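Local structure of lectin (Cicer arietinum, 3V6N) at residues I6-R14 and I64-A75; L29-V40 and Y216-I224. The protein is a plant seed albumin of four-bladed beta-propeller (hemopexin) fold that agglutinates red blood cells, probably by binding sugars, and holds calcium and sodium ions in its central channel. All blocks are in the same frame, centred on the assembly; numbering follows the deposited sequence.

Overall arrangement
Interaction 1 and interaction 2 illustrate how a four-bladed propeller is held together both at its hub and at its rim. In interaction 1, strand 6-11 runs beside strand 66-69, the innermost strands of two consecutive blades, its centre about 6 Å from that of the chain and beside the metal ions. Interaction 2 lies about 17 Å out, where the hairpin of strands 25-30 and 39-41 meets the chain after helix 213-216. The centres of interactions 1 and 2 are 18 Å apart. Both involve the sheet containing strand 6-11, and their segments alternate along the chain. The first blade thus touches the second through interaction 1 and the last through interaction 2, which closes the ring.

Interaction 1 of 2, residues I6-R14 and I64-A75. With CA (calcium ion), chain D; NA (sodium ion), chain G.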
loop_
_atom_site.group_PDB
_atom_site.type_symbol
_atom_site.label_atom_id
_atom_site.label_comp_id
_atom_site.label_asym_id
_atom_site.label_seq_id
_atom_site.Cartn_x
_atom_site.Cartn_y
_atom_site.Cartn_z
ATOM N N ILE A 6 4.125 16.834 13.768
ATOM C CA ILE A 6 4.231 16.932 12.308
ATOM C C ILE A 6 5.096 15.803 11.733
ATOM O O ILE A 6 6.288 15.718 12.008
ATOM C CB ILE A 6 4.767 18.309 11.854
ATOM C CG1 ILE A 6 4.007 19.429 12.577
ATOM C CG2 ILE A 6 4.651 18.444 10.334
ATOM C CD1 ILE A 6 4.498 20.834 12.286
ATOM N N ASN A 7 4.482 14.949 10.926
ATOM C CA ASN A 7 5.171 13.812 10.337
ATOM C C ASN A 7 5.606 14.088 8.886
ATOM O O ASN A 7 6.504 13.424 8.369
ATOM C CB ASN A 7 4.265 12.579 10.418
ATOM C CG ASN A 7 5.022 11.263 10.269
ATOM O OD1 ASN A 7 6.256 11.225 10.191
ATOM N ND2 ASN A 7 4.274 10.171 10.219
ATOM N N ALA A 8 4.974 15.079 8.248
ATOM C CA ALA A 8 5.282 15.459 6.853
ATOM C C ALA A 8 4.757 16.842 6.513
ATOM O O ALA A 8 3.838 17.361 7.165
ATOM C CB ALA A 8 4.743 14.438 5.852
ATOM N N ALA A 9 5.328 17.421 5.464
ATOM C CA ALA A 9 4.947 18.754 5.039
ATOM C C ALA A 9 5.459 19.027 3.640
ATOM O O ALA A 9 6.468 18.443 3.208
ATOM C CB ALA A 9 5.476 19.798 6.010
ATOM N N PHE A 10 4.747 19.896 2.927
ATOM C CA PHE A 10 5.243 20.449 1.670
ATOM C C PHE A 10 4.746 21.880 1.473
ATOM O O PHE A 10 3.660 22.251 1.931
ATOM C CB PHE A 10 4.967 19.525 0.463
ATOM C CG PHE A 10 3.509 19.437 0.038
ATOM C CD1 PHE A 10 2.688 18.407 0.510
ATOM C CD2 PHE A 10 2.975 20.341 -0.887
ATOM C CE1 PHE A 10 1.367 18.299 0.089
ATOM C CE2 PHE A 10 1.640 20.248 -1.288
ATOM C CZ PHE A 10 0.836 19.220 -0.806
ATOM N N ARG A 11 5.576 22.680 0.825
ATOM C CA ARG A 11 5.246 24.046 0.469
ATOM C C ARG A 11 4.199 24.028 -0.639
ATOM O O ARG A 11 4.349 23.278 -1.601
ATOM C CB ARG A 11 6.517 24.715 -0.069
ATOM C CG ARG A 11 6.335 26.165 -0.470
ATOM C CD ARG A 11 7.605 26.770 -1.032
ATOM N NE ARG A 11 8.132 26.001 -2.160
ATOM C CZ ARG A 11 9.369 26.125 -2.614
ATOM N NH1 ARG A 11 10.205 26.984 -2.019
ATOM N NH2 ARG A 11 9.780 25.382 -3.636
ATOM N N SER A 12 3.147 24.833 -0.504
ATOM C CA SER A 12 2.189 25.056 -1.599
ATOM C C SER A 12 2.728 25.983 -2.690
ATOM O O SER A 12 3.631 26.794 -2.446
ATOM C CB SER A 12 0.905 25.673 -1.066
ATOM O OG SER A 12 -0.081 25.747 -2.093
ATOM N N SER A 13 2.153 25.877 -3.888
ATOM C CA SER A 13 2.407 26.870 -4.953
ATOM C C SER A 13 1.749 28.226 -4.648
ATOM O O SER A 13 2.134 29.244 -5.225
ATOM C CB SER A 13 1.909 26.372 -6.307
ATOM O OG SER A 13 0.493 26.210 -6.262
ATOM N N ARG A 14 0.744 28.242 -3.773
ATOM C CA ARG A 14 0.216 29.514 -3.255
ATOM C C ARG A 14 1.208 30.161 -2.253
ATOM O O ARG A 14 1.712 29.481 -1.347
ATOM C CB ARG A 14 -1.146 29.302 -2.586
ATOM C CG ARG A 14 -2.190 28.646 -3.488
ATOM C CD ARG A 14 -2.631 29.653 -4.531
ATOM N NE ARG A 14 -3.591 29.109 -5.487
ATOM C CZ ARG A 14 -4.907 29.262 -5.398
ATOM N NH1 ARG A 14 -5.445 29.931 -4.380
ATOM N NH2 ARG A 14 -5.680 28.739 -6.339
ATOM N N ILE A 64 0.261 10.411 5.710
ATOM C CA ILE A 64 1.461 10.695 4.925
ATOM C C ILE A 64 2.640 10.950 5.861
ATOM O O ILE A 64 2.525 11.771 6.794
ATOM C CB ILE A 64 1.192 11.893 3.985
ATOM C CG1 ILE A 64 0.178 11.461 2.907
ATOM C CG2 ILE A 64 2.482 12.431 3.366
ATOM C CD1 ILE A 64 -0.539 12.590 2.188
ATOM N N ASP A 65 3.760 10.260 5.617
ATOM C CA ASP A 65 4.908 10.341 6.538
ATOM C C ASP A 65 6.160 11.057 5.978
ATOM O O ASP A 65 7.153 11.264 6.699
ATOM C CB ASP A 65 5.236 8.963 7.159
ATOM C CG ASP A 65 5.781 7.967 6.144
ATOM O OD1 ASP A 65 6.160 8.398 5.026
ATOM O OD2 ASP A 65 5.834 6.749 6.463
ATOM N N CYS A 66 6.095 11.436 4.698
ATOM C CA CYS A 66 7.100 12.272 4.064
ATOM C C CYS A 66 6.492 12.890 2.810
ATOM O O CYS A 66 5.643 12.270 2.155
ATOM C CB CYS A 66 8.343 11.446 3.679
ATOM S SG CYS A 66 9.711 12.379 2.922
ATOM N N SER A 67 6.926 14.096 2.457
ATOM C CA SER A 67 6.573 14.649 1.132
ATOM C C SER A 67 7.372 15.854 0.726
ATOM O O SER A 67 8.083 16.463 1.556
ATOM C CB SER A 67 5.085 14.944 1.001
ATOM O OG SER A 67 4.640 15.759 2.032
ATOM N N PHE A 68 7.290 16.169 -0.563
ATOM C CA PHE A 68 7.927 17.365 -1.110
ATOM C C PHE A 68 7.221 17.879 -2.345
ATOM O O PHE A 68 6.779 17.107 -3.178
ATOM C CB PHE A 68 9.437 17.174 -1.398
ATOM C CG PHE A 68 9.786 16.010 -2.316
ATOM C CD1 PHE A 68 9.928 16.197 -3.683
ATOM C CD2 PHE A 68 10.092 14.742 -1.790
ATOM C CE1 PHE A 68 10.293 15.141 -4.519
ATOM C CE2 PHE A 68 10.466 13.685 -2.615
ATOM C CZ PHE A 68 10.567 13.883 -3.982
ATOM N N ASP A 69 7.143 19.199 -2.428
ATOM C CA ASP A 69 6.742 19.934 -3.618
ATOM C C ASP A 69 7.705 19.640 -4.753
ATOM O O ASP A 69 8.918 19.463 -4.535
ATOM C CB ASP A 69 6.783 21.438 -3.309
ATOM C CG ASP A 69 6.141 22.281 -4.400
ATOM O OD1 ASP A 69 5.013 21.938 -4.858
ATOM O OD2 ASP A 69 6.762 23.294 -4.798
ATOM N N THR A 70 7.179 19.543 -5.967
ATOM C CA THR A 70 8.060 19.417 -7.117
ATOM C C THR A 70 7.996 20.722 -7.916
ATOM O O THR A 70 8.808 21.606 -7.700
ATOM C CB THR A 70 7.766 18.169 -7.998
ATOM O OG1 THR A 70 6.391 18.172 -8.428
ATOM C CG2 THR A 70 8.065 16.893 -7.236
ATOM N N GLU A 71 7.025 20.820 -8.819
ATOM C CA GLU A 71 6.773 22.011 -9.609
ATOM C C GLU A 71 5.280 22.050 -9.903
ATOM O O GLU A 71 4.590 21.027 -9.841
ATOM C CB GLU A 71 7.570 21.995 -10.928
ATOM C CG GLU A 71 9.071 22.277 -10.784
ATOM C CD GLU A 71 9.432 23.752 -10.888
ATOM O OE1 GLU A 71 8.526 24.585 -11.111
ATOM O OE2 GLU A 71 10.636 24.088 -10.779
ATOM N N TYR A 72 4.803 23.244 -10.233
ATOM C CA TYR A 72 3.394 23.492 -10.461
ATOM C C TYR A 72 2.612 23.086 -9.230
ATOM O O TYR A 72 2.935 23.513 -8.113
ATOM C CB TYR A 72 2.915 22.792 -11.735
ATOM C CG TYR A 72 3.679 23.303 -12.923
ATOM C CD1 TYR A 72 4.700 22.545 -13.502
ATOM C CD2 TYR A 72 3.429 24.582 -13.428
ATOM C CE1 TYR A 72 5.425 23.033 -14.579
ATOM C CE2 TYR A 72 4.144 25.078 -14.504
ATOM C CZ TYR A 72 5.141 24.304 -15.080
ATOM O OH TYR A 72 5.848 24.809 -16.153
ATOM N N ASN A 73 1.609 22.253 -9.416
ATOM C CA ASN A 73 0.799 21.838 -8.289
ATOM C C ASN A 73 0.994 20.357 -7.990
ATOM O O ASN A 73 0.059 19.684 -7.592
ATOM C CB ASN A 73 -0.671 22.131 -8.594
ATOM C CG ASN A 73 -0.939 23.606 -8.782
ATOM O OD1 ASN A 73 -0.361 24.441 -8.092
ATOM N ND2 ASN A 73 -1.837 23.934 -9.705
ATOM N N GLU A 74 2.202 19.851 -8.199
ATOM C CA GLU A 74 2.442 18.430 -8.011
ATOM C C GLU A 74 3.407 18.172 -6.864
ATOM O O GLU A 74 4.386 18.889 -6.712
ATOM C CB GLU A 74 2.909 17.781 -9.319
ATOM C CG GLU A 74 1.915 17.973 -10.467
ATOM C CD GLU A 74 2.454 17.498 -11.802
ATOM O OE1 GLU A 74 3.471 16.789 -11.833
ATOM O OE2 GLU A 74 1.848 17.828 -12.839
ATOM N N ALA A 75 3.112 17.153 -6.060
ATOM C CA ALA A 75 3.963 16.760 -4.924
ATOM C C ALA A 75 4.154 15.241 -4.843
ATOM O O ALA A 75 3.275 14.489 -5.249
ATOM C CB ALA A 75 3.354 17.269 -3.632
HETATM CA CA CA D . 8.210 11.845 8.739
HETATM NA NA NA G . 8.604 17.869 3.184
HETATM O O HOH W 1 1.531 11.009 9.247
HETATM O O HOH W 2 5.709 25.564 -3.999
HETATM O O HOH W 3 9.382 10.898 10.563
HETATM O O HOH W 4 8.514 9.417 8.095
#
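The phenyl ring of F10 receives the methyl group of A75 over one face, a CH-pi contact with A75 CB 4.0 Å from the ring centroid and almost on the normal. S67 OG lies at the edge of the same ring, near CD1, and makes a weak hydrogen bond to A9 O (3.5 Å). The ring stands here because F10 CG sits between the backbone N and the carbonyl carbon (chi1 71°). The R11 guanidinium has D69 OD2 at its edge and in its plane, but the two planes stand 85° apart and the salt bridge is long, NH2 to OD2 being 3.8 Å. A water bridges them, donating to D69 OD2 and held weakly by R11 NE and S12 O. Stronger partners lie outside: Y88 for the carboxylate, S179 O for R11 NH1.

The strands run almost parallel, 9° apart, as innermost strands of adjacent propeller blades. A8 CB packs on I64 CG2, and S13 OG donates to N73 OD1 over 2.7 Å. N7 ND2 rests against D65 CB and reaches I64 O through a water, while the D65 carboxylate turns away to E80 N.

Carbonyl oxygens of both strands converge on the metals, close but not hydrogen-bonded: N7 O and D65 O are 2.8 Å apart, A9 O and S67 O 3.0 Å. Calcium binds the first pair, the backbone O atoms of D121 and D174, two waters and one side-chain atom, N7 OD1. Sodium binds the second pair, with A123 O and A176 O among its further ligands. The cations probably offset the repulsion between these oxygens, so the metals themselves join the blades.

Interaction 2 of 2, residues L29-V40 and Y216-I224; sequences LDYAPGTSNDKV and YWPSLRGII
Three hydrogen bonds tie L29-V40 to Y216-I224. The indole NE1 of W217 donates to a lone pair of Y31 O, in the carbonyl plane, at 2.8 Å, and the acceptor in turn lies close to the indole plane. D38 OD2 takes the other two from a single residue: S219 OG at 2.7 Å and S219 N at 3.1 Å. Both approach from the same face of the carboxylate, the amide on the syn side and the hydroxyl from farther above the plane. With chi1 near 68°, S219 OG projects between its own backbone N and carbonyl carbon, which lets hydroxyl and amide converge on one oxygen. A water lies between P33 O and Y216 OH at rather short range; that hydroxyl also bonds to Y186 OH.

The contact is one seam of the hemopexin-type propeller, where the outer hairpin of the first blade meets the 3-10 turn 218-220 that follows the last blade's helix 213-216.

Apolar and aromatic contacts fill in between. L29 CD2 sits over the centre of one face of the W217 indole, 3.9 Å from the centroid of the five-membered ring, a CH-pi contact, whereas Y216 CD2 lies over the opposite face, toward the rim. Y31 CB adds to the cover along the NE1 and CZ2 side. Farther along the hairpin, V40 CG2 meets I223 CD1 at 3.9 Å, the two side chains passing in opposite directions, and L29 CD1 packs against L220 CD2.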
loop_
_atom_site.group_PDB
_atom_site.type_symbol
_atom_site.label_atom_id
_atom_site.label_comp_id
_atom_site.label_asym_id
_atom_site.label_seq_id
_atom_site.Cartn_x
_atom_site.Cartn_y
_atom_site.Cartn_z
ATOM N N LEU A 29 -1.853 25.605 6.244
ATOM C CA LEU A 29 -1.452 26.749 7.050
ATOM C C LEU A 29 -0.977 27.928 6.181
ATOM O O LEU A 29 -0.252 27.718 5.201
ATOM C CB LEU A 29 -0.340 26.339 8.032
ATOM C CG LEU A 29 0.144 27.356 9.074
ATOM C CD1 LEU A 29 -0.852 27.533 10.212
ATOM C CD2 LEU A 29 1.486 26.917 9.623
ATOM N N ASP A 30 -1.425 29.142 6.534
ATOM C CA ASP A 30 -0.752 30.379 6.135
ATOM C C ASP A 30 0.321 30.584 7.183
ATOM O O ASP A 30 0.029 30.946 8.305
ATOM C CB ASP A 30 -1.712 31.575 6.158
ATOM C CG ASP A 30 -1.044 32.888 5.717
ATOM O OD1 ASP A 30 0.183 33.097 5.903
ATOM O OD2 ASP A 30 -1.767 33.730 5.167
ATOM N N TYR A 31 1.571 30.328 6.830
ATOM C CA TYR A 31 2.611 30.242 7.858
ATOM C C TYR A 31 3.328 31.561 8.143
ATOM O O TYR A 31 4.210 31.599 9.001
ATOM C CB TYR A 31 3.586 29.096 7.563
ATOM C CG TYR A 31 4.417 29.260 6.312
ATOM C CD1 TYR A 31 3.944 28.815 5.072
ATOM C CD2 TYR A 31 5.681 29.839 6.372
ATOM C CE1 TYR A 31 4.702 28.959 3.931
ATOM C CE2 TYR A 31 6.446 29.985 5.240
ATOM C CZ TYR A 31 5.960 29.539 4.028
ATOM O OH TYR A 31 6.741 29.677 2.913
ATOM N N ALA A 32 2.924 32.631 7.451
ATOM C CA ALA A 32 3.347 34.011 7.745
ATOM C C ALA A 32 4.839 34.180 8.133
ATOM O O ALA A 32 5.170 34.509 9.282
ATOM C CB ALA A 32 2.438 34.611 8.804
ATOM N N PRO A 33 5.745 33.944 7.167
ATOM C CA PRO A 33 7.193 34.074 7.402
ATOM C C PRO A 33 7.672 35.497 7.762
ATOM O O PRO A 33 8.746 35.642 8.362
ATOM C CB PRO A 33 7.803 33.633 6.062
ATOM C CG PRO A 33 6.714 33.879 5.051
ATOM C CD PRO A 33 5.450 33.516 5.786
ATOM N N GLY A 34 6.905 36.530 7.408
ATOM C CA GLY A 34 7.350 37.918 7.640
ATOM C C GLY A 34 6.414 38.764 8.492
ATOM O O GLY A 34 6.628 39.956 8.665
ATOM N N THR A 35 5.407 38.112 9.056
ATOM C CA THR A 35 4.272 38.749 9.697
ATOM C C THR A 35 3.870 37.861 10.895
ATOM O O THR A 35 4.211 36.674 10.931
ATOM C CB THR A 35 3.146 38.860 8.635
ATOM O OG1 THR A 35 3.199 40.146 7.988
ATOM C CG2 THR A 35 1.806 38.626 9.195
ATOM N N SER A 36 3.151 38.424 11.865
ATOM C CA SER A 36 2.651 37.628 12.987
ATOM C C SER A 36 1.207 37.130 12.808
ATOM O O SER A 36 0.574 36.682 13.766
ATOM C CB SER A 36 2.811 38.397 14.304
ATOM O OG SER A 36 2.033 39.585 14.285
ATOM N N ASN A 37 0.696 37.187 11.577
ATOM C CA ASN A 37 -0.670 36.742 11.278
ATOM C C ASN A 37 -0.782 35.352 10.630
ATOM O O ASN A 37 -1.456 35.183 9.614
ATOM C CB ASN A 37 -1.399 37.783 10.426
ATOM C CG ASN A 37 -1.542 39.108 11.139
ATOM O OD1 ASN A 37 -0.900 40.091 10.769
ATOM N ND2 ASN A 37 -2.361 39.135 12.188
ATOM N N ASP A 38 -0.137 34.359 11.232
ATOM C CA ASP A 38 -0.313 32.962 10.804
ATOM C C ASP A 38 -1.752 32.532 11.062
ATOM O O ASP A 38 -2.371 32.977 12.025
ATOM C CB ASP A 38 0.648 32.030 11.543
ATOM C CG ASP A 38 0.464 32.074 13.043
ATOM O OD1 ASP A 38 0.546 33.161 13.622
ATOM O OD2 ASP A 38 0.245 31.019 13.650
ATOM N N LYS A 39 -2.290 31.693 10.186
ATOM C CA LYS A 39 -3.661 31.215 10.344
ATOM C C LYS A 39 -3.905 29.887 9.646
ATOM O O LYS A 39 -3.379 29.628 8.561
ATOM C CB LYS A 39 -4.689 32.257 9.883
ATOM C CG LYS A 39 -4.433 32.886 8.527
ATOM C CD LYS A 39 -5.679 33.628 8.042
ATOM C CE LYS A 39 -5.399 34.371 6.735
ATOM N NZ LYS A 39 -6.557 34.366 5.788
ATOM N N VAL A 40 -4.715 29.059 10.290
ATOM C CA VAL A 40 -5.123 27.769 9.751
ATOM C C VAL A 40 -6.205 28.036 8.726
ATOM O O VAL A 40 -7.274 28.538 9.070
ATOM C CB VAL A 40 -5.661 26.848 10.866
ATOM C CG1 VAL A 40 -6.283 25.579 10.272
ATOM C CG2 VAL A 40 -4.542 26.512 11.848
ATOM N N TYR A 216 6.142 29.959 17.448
ATOM C CA TYR A 216 6.251 30.545 16.105
ATOM C C TYR A 216 4.901 30.545 15.366
ATOM O O TYR A 216 4.601 31.483 14.617
ATOM C CB TYR A 216 7.317 29.788 15.308
ATOM C CG TYR A 216 7.702 30.371 13.954
ATOM C CD1 TYR A 216 8.522 31.487 13.865
ATOM C CD2 TYR A 216 7.291 29.762 12.765
ATOM C CE1 TYR A 216 8.914 32.002 12.636
ATOM C CE2 TYR A 216 7.659 30.279 11.526
ATOM C CZ TYR A 216 8.476 31.400 11.473
ATOM O OH TYR A 216 8.868 31.921 10.271
ATOM N N TRP A 217 4.105 29.495 15.577
ATOM C CA TRP A 217 2.760 29.408 15.041
ATOM C C TRP A 217 1.712 29.185 16.119
ATOM O O TRP A 217 1.239 28.045 16.299
ATOM C CB TRP A 217 2.659 28.307 13.986
ATOM C CG TRP A 217 3.491 28.543 12.749
ATOM C CD1 TRP A 217 3.577 29.708 11.990
ATOM C CD2 TRP A 217 4.367 27.578 12.068
ATOM N NE1 TRP A 217 4.434 29.544 10.935
ATOM C CE2 TRP A 217 4.932 28.285 10.911
ATOM C CE3 TRP A 217 4.724 26.246 12.291
ATOM C CZ2 TRP A 217 5.833 27.676 10.041
ATOM C CZ3 TRP A 217 5.617 25.637 11.396
ATOM C CH2 TRP A 217 6.167 26.340 10.309
ATOM N N PRO A 218 1.313 30.267 16.840
ATOM C CA PRO A 218 0.243 30.148 17.832
ATOM C C PRO A 218 -1.081 29.614 17.279
ATOM O O PRO A 218 -1.873 29.049 18.036
ATOM C CB PRO A 218 0.071 31.593 18.340
ATOM C CG PRO A 218 1.424 32.203 18.168
ATOM C CD PRO A 218 1.943 31.603 16.883
ATOM N N SER A 219 -1.324 29.799 15.980
ATOM C CA SER A 219 -2.548 29.296 15.349
ATOM C C SER A 219 -2.675 27.763 15.407
ATOM O O SER A 219 -3.751 27.223 15.169
ATOM C CB SER A 219 -2.662 29.789 13.896
ATOM O OG SER A 219 -1.667 29.205 13.057
ATOM N N LEU A 220 -1.579 27.073 15.717
ATOM C CA LEU A 220 -1.597 25.622 15.906
ATOM C C LEU A 220 -1.890 25.162 17.343
ATOM O O LEU A 220 -1.864 23.955 17.623
ATOM C CB LEU A 220 -0.278 24.997 15.440
ATOM C CG LEU A 220 0.129 25.060 13.959
ATOM C CD1 LEU A 220 1.508 24.423 13.794
ATOM C CD2 LEU A 220 -0.911 24.415 13.039
ATOM N N ARG A 221 -2.146 26.103 18.253
ATOM C CA ARG A 221 -2.472 25.746 19.644
ATOM C C ARG A 221 -3.746 24.905 19.730
ATOM O O ARG A 221 -4.812 25.333 19.283
ATOM C CB ARG A 221 -2.573 26.993 20.531
ATOM C CG ARG A 221 -1.208 27.584 20.856
ATOM C CD ARG A 221 -1.286 28.939 21.541
ATOM N NE ARG A 221 -0.127 29.761 21.191
ATOM C CZ ARG A 221 1.078 29.687 21.756
ATOM N NH1 ARG A 221 1.326 28.819 22.733
ATOM N NH2 ARG A 221 2.047 30.492 21.343
ATOM N N GLY A 222 -3.615 23.698 20.281
ATOM C CA GLY A 222 -4.740 22.769 20.402
ATOM C C GLY A 222 -4.888 21.820 19.227
ATOM O O GLY A 222 -5.766 20.954 19.225
ATOM N N ILE A 223 -4.033 21.985 18.224
ATOM C CA ILE A 223 -3.991 21.074 17.082
ATOM C C ILE A 223 -2.820 20.101 17.251
ATOM O O ILE A 223 -2.976 18.890 17.078
ATOM C CB ILE A 223 -3.903 21.849 15.739
ATOM C CG1 ILE A 223 -5.157 22.713 15.547
ATOM C CG2 ILE A 223 -3.708 20.891 14.570
ATOM C CD1 ILE A 223 -5.173 23.554 14.287
ATOM N N ILE A 224 -1.646 20.638 17.572
ATOM C CA ILE A 224 -0.512 19.804 17.955
ATOM C C ILE A 224 -0.137 20.087 19.408
ATOM O O ILE A 224 -0.286 21.224 19.868
ATOM C CB ILE A 224 0.729 19.974 17.034
ATOM C CG1 ILE A 224 1.400 21.345 17.214
ATOM C CG2 ILE A 224 0.373 19.709 15.579
ATOM C CD1 ILE A 224 2.893 21.331 16.938
HETATM O O HOH W 5 10.072 34.065 9.858
#